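Local coordinates for protein putative oxidoreductase (Jannaschia sp., PDB 3C24) that is a putative oxidoreductase that probably binds a nicotinamide adenine dinucleotide cofactor through an N-terminal Rossmann-type domain and pairs into a dimer with its helical C-terminal region, at residues K30-H36 / D167-M172; L38-E42 / I56-D60; M206-V210 / A224-M228. One frame throughout, in Å; residues are numbered along the deposited sequence. Where two conformers were deposited one is given.

Contact 1 of 3, residues K30-H36 / D167-M172; sequences KIHDSAH and DICETM
H36 and D167 meet through a histidine-carboxylate hydrogen bond, the one polar bond between these segments. NE2 of H36 donates to OD2 of D167 over 2.7 Å, and the oxygen lies within the plane of the ring while the carboxylate is turned 73° against it. The ring's rotation is set by its own two bonds, this one and that of ND1 with the backbone N of K12; the side-chain amide of N7, bonded to D167 OD1, positions the carboxylate from the second shell. One ring face carries I168, whose CD1 sits 3.6 Å from the ring centroid in a CH-pi contact, shifted toward the rim. D167 swings out to the ring because its CG stands trans to the backbone N (chi1 -175°).

With T171 CG2 opposite its own backbone N, the methyl enters between S34 and I31, 3.5 Å from S34 CB and 3.7 Å from I31 CD1. Its OG1 turns back instead to the carbonyl O of D167, one helical turn earlier. S34 OG is likewise occupied at home, bonding to I31 O and accepting from H36 N in an ST turn. I31 CD1 also rests on M172 CG, at 3.8 Å, the two side chains lying side by side and pointing the same way. K30 lays its CB and CG over the carbonyl oxygens of T171 and M172, and its NZ reaches the carbonyls of S174 and G144.

The C-terminal end of helix 22-33 and the turn leading into strand 37-41 thus pack against the last turns of helix 160-172, with I31 and I168 reaching strand 13-17 and I31 also touching L38.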
ATOM      1  N   LYS A  30     -25.956   9.109  -8.864  1.00 18.66           N
ATOM      2  CA  LYS A  30     -25.202   9.440 -10.081  1.00 17.73           C
ATOM      3  C   LYS A  30     -26.085   9.382 -11.313  1.00 15.71           C
ATOM      4  O   LYS A  30     -26.036  10.268 -12.185  1.00 17.21           O
ATOM      5  CB  LYS A  30     -24.001   8.498 -10.284  1.00 18.52           C
ATOM      6  CG  LYS A  30     -22.876   8.613  -9.258  1.00 21.79           C
ATOM      7  CD  LYS A  30     -22.014   9.804  -9.498  1.00 19.28           C
ATOM      8  CE  LYS A  30     -20.771   9.850  -8.556  1.00 21.66           C
ATOM      9  NZ  LYS A  30     -19.787  10.958  -8.854  1.00 18.05           N
ATOM     10  N   ILE A  31     -26.898   8.336 -11.415  1.00 15.87           N
ATOM     11  CA  ILE A  31     -27.799   8.202 -12.571  1.00 13.73           C
ATOM     12  C   ILE A  31     -28.862   9.286 -12.538  1.00 15.69           C
ATOM     13  O   ILE A  31     -29.149   9.932 -13.569  1.00 17.29           O
ATOM     14  CB  ILE A  31     -28.456   6.795 -12.643  1.00 18.14           C
ATOM     15  CG1 ILE A  31     -27.371   5.755 -12.933  1.00 16.20           C
ATOM     16  CG2 ILE A  31     -29.543   6.680 -13.713  1.00 15.09           C
ATOM     17  CD1 ILE A  31     -26.536   5.954 -14.262  1.00 17.83           C
ATOM     18  N   HIS A  32     -29.420   9.517 -11.359  1.00 16.18           N
ATOM     19  CA  HIS A  32     -30.427  10.579 -11.220  1.00 17.37           C
ATOM     20  C   HIS A  32     -29.938  11.916 -11.732  1.00 20.21           C
ATOM     21  O   HIS A  32     -30.677  12.664 -12.386  1.00 19.39           O
ATOM     22  CB  HIS A  32     -30.763  10.739  -9.738  1.00 15.78           C
ATOM     23  CG  HIS A  32     -31.946  11.609  -9.492  1.00 17.72           C
ATOM     24  ND1 HIS A  32     -31.929  12.646  -8.593  1.00 24.56           N
ATOM     25  CD2 HIS A  32     -33.188  11.576 -10.022  1.00 19.46           C
ATOM     26  CE1 HIS A  32     -33.120  13.222  -8.578  1.00 20.27           C
ATOM     27  NE2 HIS A  32     -33.901  12.603  -9.448  1.00 21.36           N
ATOM     28  N   ASP A  33     -28.695  12.229 -11.403  1.00 20.76           N
ATOM     29  CA  ASP A  33     -28.110  13.528 -11.741  1.00 19.40           C
ATOM     30  C   ASP A  33     -27.652  13.583 -13.182  1.00 21.68           C
ATOM     31  O   ASP A  33     -27.335  14.670 -13.696  1.00 25.21           O
ATOM     32  CB  ASP A  33     -26.927  13.865 -10.861  1.00 19.75           C
ATOM     33  CG  ASP A  33     -27.319  14.143  -9.437  1.00 22.25           C
ATOM     34  OD1 ASP A  33     -28.523  14.327  -9.175  1.00 25.00           O
ATOM     35  OD2 ASP A  33     -26.420  14.213  -8.586  1.00 25.82           O
ATOM     36  N   SER A  34     -27.592  12.423 -13.825  1.00 18.58           N
ATOM     37  CA  SER A  34     -27.140  12.353 -15.234  1.00 21.38           C
ATOM     38  C   SER A  34     -28.286  12.575 -16.211  1.00 21.58           C
ATOM     39  O   SER A  34     -29.446  12.776 -15.816  1.00 20.62           O
ATOM     40  CB  SER A  34     -26.518  11.001 -15.555  1.00 18.14           C
ATOM     41  OG  SER A  34     -27.513  10.015 -15.813  1.00 19.93           O
ATOM     42  N   ALA A  35     -27.952  12.485 -17.501  1.00 24.32           N
ATOM     43  CA  ALA A  35     -28.932  12.658 -18.612  1.00 23.14           C
ATOM     44  C   ALA A  35     -29.731  11.376 -18.838  1.00 22.77           C
ATOM     45  O   ALA A  35     -30.771  11.364 -19.451  1.00 22.03           O
ATOM     46  CB  ALA A  35     -28.241  13.055 -19.901  1.00 24.09           C
ATOM     47  N   HIS A  36     -29.257  10.287 -18.236  1.00 17.83           N
ATOM     48  CA  HIS A  36     -29.999   9.038 -18.313  1.00 19.44           C
ATOM     49  C   HIS A  36     -31.257   9.097 -17.468  1.00 21.93           C
ATOM     50  O   HIS A  36     -31.333   9.874 -16.519  1.00 22.90           O
ATOM     51  CB  HIS A  36     -29.117   7.875 -17.862  1.00 20.49           C
ATOM     52  CG  HIS A  36     -28.014   7.585 -18.811  1.00 18.35           C
ATOM     53  ND1 HIS A  36     -28.262   7.236 -20.121  1.00 18.39           N
ATOM     54  CD2 HIS A  36     -26.661   7.601 -18.674  1.00 18.92           C
ATOM     55  CE1 HIS A  36     -27.112   7.066 -20.753  1.00 26.30           C
ATOM     56  NE2 HIS A  36     -26.127   7.269 -19.898  1.00 22.17           N
ATOM     57  N   ASP A 167     -20.644   3.406 -20.851  1.00 16.60           N
ATOM     58  CA  ASP A 167     -21.181   4.750 -20.551  1.00 16.08           C
ATOM     59  C   ASP A 167     -21.938   4.738 -19.211  1.00 15.73           C
ATOM     60  O   ASP A 167     -21.813   5.671 -18.392  1.00 19.53           O
ATOM     61  CB  ASP A 167     -22.082   5.239 -21.660  1.00 17.59           C
ATOM     62  CG  ASP A 167     -22.548   6.656 -21.436  1.00 26.32           C
ATOM     63  OD1 ASP A 167     -21.731   7.573 -21.615  1.00 24.60           O
ATOM     64  OD2 ASP A 167     -23.731   6.847 -21.090  1.00 32.85           O
ATOM     65  N   ILE A 168     -22.715   3.698 -18.986  1.00 17.12           N
ATOM     66  CA  ILE A 168     -23.459   3.594 -17.743  1.00 16.07           C
ATOM     67  C   ILE A 168     -22.489   3.474 -16.559  1.00 17.64           C
ATOM     68  O   ILE A 168     -22.607   4.203 -15.545  1.00 16.18           O
ATOM     69  CB  ILE A 168     -24.475   2.461 -17.725  1.00 15.85           C
ATOM     70  CG1 ILE A 168     -25.496   2.608 -18.880  1.00 17.89           C
ATOM     71  CG2 ILE A 168     -25.200   2.453 -16.384  1.00 16.61           C
ATOM     72  CD1 ILE A 168     -26.118   3.957 -18.946  1.00 19.92           C
ATOM     73  N   CYS A 169     -21.492   2.620 -16.711  1.00 17.16           N
ATOM     74  CA  CYS A 169     -20.489   2.453 -15.633  1.00 17.03           C
ATOM     75  C   CYS A 169     -19.701   3.718 -15.377  1.00 17.02           C
ATOM     76  O   CYS A 169     -19.402   4.055 -14.224  1.00 16.01           O
ATOM     77  CB  CYS A 169     -19.518   1.306 -15.940  1.00 17.07           C
ATOM     78  SG  CYS A 169     -20.309  -0.302 -15.856  1.00 18.89           S
ATOM     79  N   GLU A 170     -19.396   4.439 -16.447  1.00 15.02           N
ATOM     80  CA  GLU A 170     -18.642   5.704 -16.338  1.00 15.90           C
ATOM     81  C   GLU A 170     -19.466   6.789 -15.629  1.00 16.67           C
ATOM     82  O   GLU A 170     -18.936   7.683 -14.913  1.00 19.16           O
ATOM     83  CB  GLU A 170     -18.197   6.170 -17.703  1.00 17.20           C
ATOM     84  CG  GLU A 170     -17.041   5.386 -18.260  1.00 19.43           C
ATOM     85  CD  GLU A 170     -16.829   5.601 -19.754  1.00 29.35           C
ATOM     86  OE1 GLU A 170     -17.489   6.488 -20.317  1.00 28.56           O
ATOM     87  OE2 GLU A 170     -16.017   4.867 -20.355  1.00 26.37           O
ATOM     88  N   THR A 171     -20.776   6.668 -15.763  1.00 15.35           N
ATOM     89  CA  THR A 171     -21.713   7.592 -15.114  1.00 13.93           C
ATOM     90  C   THR A 171     -21.841   7.203 -13.641  1.00 14.63           C
ATOM     91  O   THR A 171     -21.761   8.054 -12.752  1.00 17.43           O
ATOM     92  CB  THR A 171     -23.101   7.536 -15.745  1.00 17.78           C
ATOM     93  OG1 THR A 171     -22.978   7.727 -17.150  1.00 19.20           O
ATOM     94  CG2 THR A 171     -24.067   8.548 -15.072  1.00 16.00           C
HETATM   95  N   MSE A 172     -22.000   5.901 -13.370  1.00 14.01           N
HETATM   96  CA  MSE A 172     -22.175   5.433 -11.990  1.00 13.97           C
HETATM   97  C   MSE A 172     -20.979   5.646 -11.084  1.00 17.47           C
HETATM   98  O   MSE A 172     -21.135   5.879  -9.853  1.00 17.61           O
HETATM   99  CB  MSE A 172     -22.583   3.954 -11.960  1.00 15.57           C
HETATM  100  CG  MSE A 172     -23.896   3.717 -12.593  1.00 15.08           C
HETATM  101 SE   MSE A 172     -24.405   1.810 -12.340  0.75 20.84          SE
HETATM  102  CE  MSE A 172     -22.990   0.974 -13.217  1.00 19.79           C
TER

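Contact 2 of 3, residues L38-E42 / I56-D60; sequences LAAIE and IPLTD
The end of strand 37-41, an outermost strand of the Rossmann-type sheet within this chain, is bordered by the loop that follows helix 45-53. The extended loop runs at 74° to the strand and is tied to it by one direct backbone bond, T59 N to A40 O, 3.0 Å long. Two waters extend the link. The first accepts from A40 N, donates to P57 O and also bonds T59 OG1; the second accepts from E42 N and donates to T59 O.

Apolar groups fill in around these bonds. L38 CD2 meets I56 CG2 at 3.6 Å, the side chains crossing at about a right angle. L58 brings CD1 over A40 O and against E42 CB, while CG2 of T59, trans to its backbone N, touches I41 CD1 at 3.7 Å. E42 takes its carboxylate elsewhere: it accepts from the backbone N of A44 and of G20.

An acidic residue at the end of the second strand, its carboxylate beside the glycine-rich turn after the first, is typical of dinucleotide-binding Rossmann folds, where it often contacts the adenosine ribose of NAD.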
ATOM      1  N   LEU A  38     -33.767   7.479 -14.883  1.00 21.73           N
ATOM      2  CA  LEU A  38     -33.696   6.524 -13.792  1.00 18.92           C
ATOM      3  C   LEU A  38     -34.989   5.865 -13.408  1.00 19.68           C
ATOM      4  O   LEU A  38     -36.035   6.500 -13.340  1.00 21.73           O
ATOM      5  CB  LEU A  38     -33.181   7.244 -12.518  1.00 18.18           C
ATOM      6  CG  LEU A  38     -33.179   6.451 -11.200  1.00 19.12           C
ATOM      7  CD1 LEU A  38     -32.173   5.309 -11.181  1.00 18.13           C
ATOM      8  CD2 LEU A  38     -32.914   7.390 -10.002  1.00 18.41           C
ATOM      9  N   ALA A  39     -34.893   4.581 -13.120  1.00 16.82           N
ATOM     10  CA  ALA A  39     -35.967   3.823 -12.452  1.00 17.31           C
ATOM     11  C   ALA A  39     -35.346   3.160 -11.226  1.00 18.35           C
ATOM     12  O   ALA A  39     -34.666   2.152 -11.352  1.00 19.14           O
ATOM     13  CB  ALA A  39     -36.625   2.775 -13.350  1.00 17.64           C
ATOM     14  N   ALA A  40     -35.600   3.755 -10.049  1.00 17.71           N
ATOM     15  CA  ALA A  40     -35.029   3.282  -8.781  1.00 14.87           C
ATOM     16  C   ALA A  40     -35.920   2.245  -8.193  1.00 17.70           C
ATOM     17  O   ALA A  40     -37.005   2.572  -7.694  1.00 17.16           O
ATOM     18  CB  ALA A  40     -34.806   4.419  -7.784  1.00 13.59           C
ATOM     19  N   ILE A  41     -35.424   1.012  -8.214  1.00 17.53           N
ATOM     20  CA  ILE A  41     -36.184  -0.153  -7.710  1.00 16.98           C
ATOM     21  C   ILE A  41     -35.683  -0.549  -6.327  1.00 17.25           C
ATOM     22  O   ILE A  41     -34.550  -0.983  -6.122  1.00 18.59           O
ATOM     23  CB  ILE A  41     -36.114  -1.382  -8.688  1.00 18.90           C
ATOM     24  CG1 ILE A  41     -36.233  -0.909 -10.161  1.00 22.90           C
ATOM     25  CG2 ILE A  41     -37.149  -2.505  -8.255  1.00 19.07           C
ATOM     26  CD1 ILE A  41     -37.504  -0.165 -10.477  1.00 23.33           C
ATOM     27  N   GLU A  42     -36.575  -0.414  -5.357  1.00 18.53           N
ATOM     28  CA  GLU A  42     -36.224  -0.667  -3.961  1.00 16.36           C
ATOM     29  C   GLU A  42     -37.439  -1.023  -3.160  1.00 20.73           C
ATOM     30  O   GLU A  42     -38.353  -0.237  -3.090  1.00 20.62           O
ATOM     31  CB  GLU A  42     -35.620   0.581  -3.325  1.00 17.89           C
ATOM     32  CG  GLU A  42     -35.206   0.395  -1.873  1.00 17.87           C
ATOM     33  CD  GLU A  42     -34.244  -0.741  -1.708  1.00 21.17           C
ATOM     34  OE1 GLU A  42     -33.073  -0.620  -2.158  1.00 20.90           O
ATOM     35  OE2 GLU A  42     -34.637  -1.794  -1.140  1.00 25.25           O
ATOM     36  N   ILE A  56     -34.927  11.426  -4.539  1.00 19.70           N
ATOM     37  CA  ILE A  56     -35.030  10.492  -5.666  1.00 19.38           C
ATOM     38  C   ILE A  56     -36.374   9.754  -5.667  1.00 19.91           C
ATOM     39  O   ILE A  56     -36.745   9.117  -4.669  1.00 22.07           O
ATOM     40  CB  ILE A  56     -33.859   9.496  -5.671  1.00 17.90           C
ATOM     41  CG1 ILE A  56     -32.507  10.242  -5.778  1.00 21.04           C
ATOM     42  CG2 ILE A  56     -34.039   8.528  -6.823  1.00 19.09           C
ATOM     43  CD1 ILE A  56     -31.265   9.417  -5.448  1.00 21.53           C
ATOM     44  N   PRO A  57     -37.096   9.796  -6.797  1.00 19.65           N
ATOM     45  CA  PRO A  57     -38.399   9.145  -6.791  1.00 21.59           C
ATOM     46  C   PRO A  57     -38.298   7.641  -6.751  1.00 21.27           C
ATOM     47  O   PRO A  57     -37.349   7.063  -7.272  1.00 22.82           O
ATOM     48  CB  PRO A  57     -39.039   9.579  -8.114  1.00 24.59           C
ATOM     49  CG  PRO A  57     -38.063  10.319  -8.854  1.00 23.17           C
ATOM     50  CD  PRO A  57     -36.848  10.570  -8.026  1.00 23.14           C
ATOM     51  N   LEU A  58     -39.275   7.025  -6.092  1.00 23.20           N
ATOM     52  CA  LEU A  58     -39.369   5.556  -6.028  1.00 24.03           C
ATOM     53  C   LEU A  58     -40.171   5.038  -7.198  1.00 28.48           C
ATOM     54  O   LEU A  58     -41.162   5.635  -7.586  1.00 27.64           O
ATOM     55  CB  LEU A  58     -39.988   5.061  -4.735  1.00 28.44           C
ATOM     56  CG  LEU A  58     -38.879   4.667  -3.760  1.00 32.86           C
ATOM     57  CD1 LEU A  58     -38.025   3.561  -4.438  1.00 34.77           C
ATOM     58  CD2 LEU A  58     -38.089   5.887  -3.351  1.00 29.33           C
ATOM     59  N   THR A  59     -39.699   3.958  -7.803  1.00 33.48           N
ATOM     60  CA  THR A  59     -40.393   3.397  -8.962  1.00 35.18           C
ATOM     61  C   THR A  59     -41.079   2.105  -8.600  1.00 35.31           C
ATOM     62  O   THR A  59     -40.435   1.066  -8.535  1.00 34.15           O
ATOM     63  CB  THR A  59     -39.495   3.204 -10.194  1.00 37.04           C
ATOM     64  OG1 THR A  59     -39.308   4.460 -10.877  1.00 33.47           O
ATOM     65  CG2 THR A  59     -40.196   2.238 -11.172  1.00 40.18           C
ATOM     66  N   ASP A  60     -42.403   2.186  -8.394  1.00 33.16           N
ATOM     67  CA  ASP A  60     -43.227   1.025  -7.999  1.00 33.82           C
ATOM     68  C   ASP A  60     -43.965   0.297  -9.082  1.00 31.95           C
ATOM     69  O   ASP A  60     -44.155   0.775 -10.184  1.00 32.30           O
ATOM     70  CB  ASP A  60     -44.252   1.431  -6.988  1.00 32.56           C
ATOM     71  CG  ASP A  60     -43.611   2.080  -5.800  1.00 44.62           C
ATOM     72  OD1 ASP A  60     -42.356   1.925  -5.680  1.00 50.50           O
ATOM     73  OD2 ASP A  60     -44.341   2.754  -5.041  1.00 43.79           O
TER
HETATM   74  O   HOH W   1     -37.297   5.978  -9.756  1.00 20.77           O
HETATM   75  O   HOH W   2     -39.352   0.012  -6.282  1.00 25.62           O

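Contact 3 of 3, residues M206-V210 / A224-M228; sequences MVHAV and ALDFM. With SO4 (sulfate ion), chain F.
V210 is the main bump of this helix pair, its two methyls wedged among A224, L225 and M228. With CG1 trans to the backbone N (chi1 166°), the valine spreads its branches to two sides. CG1 drops beside the small A224, 3.9 Å from its CB, and in the conformer given also meets L225 CG; CG2 bears on the base of M228, 3.5 Å from CB. The short methyl of A224 forms the floor of the hollow, and M228 rises as a wall.

The second bump comes from the opposite helix. M228, a selenomethionine, starts with CG trans to its backbone N, then bends at chi2 and chi3, which curls its tip over helix 206-210. There CE settles 3.5 Å from the carbonyl O of M206, with SE of M206 at 3.8 Å, beside the small side chain of A209. The two selenomethionine side chains cross at about a right angle. The axes of the two short helical segments approach to 10.0 Å, with 143° between their N-to-C directions, and the CA atoms come nearest where V210 faces A224.

The second subunit adds to the same packing: its L194 lies on A209 and M228, and its V198 on M206. H208, turned off this interface, donates from ND1 to O2 of a sulfate, probably from the crystallisation liquor, that K259, W267 and R268 of the second subunit also bind.

Between side chains the contact is apolar, with one methyl also resting on a backbone carbonyl, so the fit rests on shape and burial, whereas polar links, including the salt bridge of D226 to R178 of the second subunit, lie around the pairing.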
HETATM    1  N   MSE A 206      -0.041  -8.095   6.527  1.00 16.18           N
HETATM    2  CA  MSE A 206       0.666  -6.898   6.993  1.00 17.71           C
HETATM    3  C   MSE A 206       0.113  -6.424   8.303  1.00 15.53           C
HETATM    4  O   MSE A 206       0.843  -6.070   9.210  1.00 14.92           O
HETATM    5  CB  MSE A 206       0.605  -5.741   6.002  1.00 19.89           C
HETATM    6  CG  MSE A 206       1.178  -5.966   4.660  1.00 19.64           C
HETATM    7 SE   MSE A 206       3.103  -6.399   4.708  0.75 21.11          SE
HETATM    8  CE  MSE A 206       2.790  -8.341   4.527  1.00 25.62           C
ATOM      9  N   VAL A 207      -1.214  -6.471   8.450  1.00 17.02           N
ATOM     10  CA  VAL A 207      -1.840  -6.080   9.716  1.00 18.01           C
ATOM     11  C   VAL A 207      -1.442  -7.076  10.824  1.00 14.63           C
ATOM     12  O   VAL A 207      -1.099  -6.708  11.947  1.00 17.20           O
ATOM     13  CB  VAL A 207      -3.401  -6.079   9.615  1.00 17.05           C
ATOM     14  CG1 VAL A 207      -4.034  -5.889  11.046  1.00 19.27           C
ATOM     15  CG2 VAL A 207      -3.887  -4.997   8.644  1.00 16.77           C
ATOM     16  N   HIS A 208      -1.493  -8.345  10.511  1.00 15.80           N
ATOM     17  CA  HIS A 208      -1.173  -9.352  11.494  1.00 15.76           C
ATOM     18  C   HIS A 208       0.305  -9.319  11.869  1.00 14.48           C
ATOM     19  O   HIS A 208       0.677  -9.723  12.979  1.00 14.35           O
ATOM     20  CB  HIS A 208      -1.570 -10.740  11.049  1.00 16.71           C
ATOM     21  CG  HIS A 208      -3.060 -10.942  11.026  1.00 17.70           C
ATOM     22  ND1 HIS A 208      -3.658 -12.032  10.432  1.00 23.51           N
ATOM     23  CD2 HIS A 208      -4.070 -10.167  11.498  1.00 25.38           C
ATOM     24  CE1 HIS A 208      -4.971 -11.939  10.575  1.00 23.65           C
ATOM     25  NE2 HIS A 208      -5.250 -10.823  11.224  1.00 24.48           N
ATOM     26  N   ALA A 209       1.133  -8.779  10.984  1.00 13.17           N
ATOM     27  CA  ALA A 209       2.573  -8.667  11.278  1.00 16.35           C
ATOM     28  C   ALA A 209       2.779  -7.530  12.306  1.00 14.00           C
ATOM     29  O   ALA A 209       3.589  -7.616  13.225  1.00 15.70           O
ATOM     30  CB  ALA A 209       3.375  -8.462  10.028  1.00 14.64           C
ATOM     31  N   VAL A 210       2.005  -6.462  12.150  1.00 15.63           N
ATOM     32  CA  VAL A 210       2.014  -5.387  13.140  1.00 15.58           C
ATOM     33  C   VAL A 210       1.561  -5.978  14.504  1.00 14.55           C
ATOM     34  O   VAL A 210       2.163  -5.725  15.585  1.00 15.62           O
ATOM     35  CB  VAL A 210       1.182  -4.148  12.683  1.00 16.08           C
ATOM     36  CG1 VAL A 210       0.906  -3.161  13.913  1.00 17.00           C
ATOM     37  CG2 VAL A 210       1.886  -3.487  11.472  1.00 17.14           C
ATOM     38  N   ALA A 224       4.947   0.113  15.834  1.00 15.42           N
ATOM     39  CA  ALA A 224       4.944  -0.891  14.745  1.00 15.58           C
ATOM     40  C   ALA A 224       4.102  -0.428  13.590  1.00 14.94           C
ATOM     41  O   ALA A 224       4.435  -0.662  12.420  1.00 17.96           O
ATOM     42  CB  ALA A 224       4.461  -2.237  15.245  1.00 17.83           C
ATOM     43  N   LEU A 225       2.980   0.194  13.914  1.00 17.45           N
ATOM     44  CA  LEU A 225       2.056   0.727  12.879  0.50 16.16           C
ATOM     45  C   LEU A 225       2.722   1.818  12.067  1.00 17.31           C
ATOM     46  O   LEU A 225       2.665   1.806  10.854  1.00 15.80           O
ATOM     47  CB  LEU A 225       0.744   1.268  13.466  0.50 18.42           C
ATOM     48  CG  LEU A 225      -0.402   0.343  13.854  0.50 14.91           C
ATOM     49  CD1 LEU A 225      -1.389   1.108  14.740  0.50  7.89           C
ATOM     50  CD2 LEU A 225      -1.124  -0.265  12.608  0.50 16.33           C
ATOM     51  N   ASP A 226       3.287   2.792  12.748  1.00 15.90           N
ATOM     52  CA  ASP A 226       4.001   3.888  12.084  1.00 16.22           C
ATOM     53  C   ASP A 226       5.071   3.333  11.151  1.00 16.44           C
ATOM     54  O   ASP A 226       5.210   3.775  10.010  1.00 15.21           O
ATOM     55  CB  ASP A 226       4.667   4.854  13.090  1.00 15.49           C
ATOM     56  CG  ASP A 226       3.659   5.778  13.785  1.00 17.52           C
ATOM     57  OD1 ASP A 226       2.483   5.847  13.365  1.00 20.90           O
ATOM     58  OD2 ASP A 226       4.048   6.406  14.789  1.00 16.96           O
ATOM     59  N   PHE A 227       5.795   2.335  11.635  1.00 16.49           N
ATOM     60  CA  PHE A 227       6.896   1.738  10.869  1.00 15.91           C
ATOM     61  C   PHE A 227       6.352   1.032   9.604  1.00 16.02           C
ATOM     62  O   PHE A 227       6.845   1.231   8.491  1.00 15.35           O
ATOM     63  CB  PHE A 227       7.728   0.780  11.739  1.00 17.45           C
ATOM     64  CG  PHE A 227       9.092   0.515  11.175  1.00 12.06           C
ATOM     65  CD1 PHE A 227      10.124   1.302  11.501  1.00 15.85           C
ATOM     66  CD2 PHE A 227       9.314  -0.564  10.301  1.00 15.24           C
ATOM     67  CE1 PHE A 227      11.385   1.094  10.956  1.00 19.96           C
ATOM     68  CE2 PHE A 227      10.601  -0.734   9.767  1.00 14.33           C
ATOM     69  CZ  PHE A 227      11.584   0.081  10.132  1.00 16.00           C
HETATM   70  N   MSE A 228       5.285   0.237   9.781  1.00 14.27           N
HETATM   71  CA  MSE A 228       4.660  -0.462   8.681  1.00 14.41           C
HETATM   72  C   MSE A 228       4.074   0.474   7.673  1.00 14.15           C
HETATM   73  O   MSE A 228       4.311   0.316   6.474  1.00 14.40           O
HETATM   74  CB  MSE A 228       3.582  -1.426   9.195  1.00 13.99           C
HETATM   75  CG  MSE A 228       2.794  -2.128   8.114  1.00 18.39           C
HETATM   76 SE   MSE A 228       3.816  -3.236   6.899  0.75 16.61          SE
HETATM   77  CE  MSE A 228       3.903  -4.808   8.077  1.00 19.55           C
TER
HETATM   78  S   SO4 F 286      -2.804 -15.506  10.054  1.00 31.40           S
HETATM   79  O1  SO4 F 286      -3.980 -16.199   9.515  1.00 36.14           O
HETATM   80  O2  SO4 F 286      -2.630 -14.197   9.347  1.00 35.30           O
HETATM   81  O3  SO4 F 286      -3.065 -15.250  11.438  1.00 32.50           O
HETATM   82  O4  SO4 F 286      -1.694 -16.390   9.788  1.00 32.08           O

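Contacts 1 and 2 are neighbours at the side of the probable nucleotide-binding domain, where contact 1 joins it to helix 160-172. Their centres are 15 Å apart; they share the unit of helix 22-33 and strand 37-41, and touch where H32 packs on I56 and P57 and I31 on L38. Contact 3 lies across the chain's centre, about 40 Å from contact 1 and 45 Å from contact 2 between centres, in the helical C-terminal region. The first two are partly buried and mix packing with polar links, a His-carboxylate bond in contact 1, backbone and water bridges in contact 2. Contact 3 is buried and apolar between side chains; the second subunit packs against it but does not touch contacts 1 and 2.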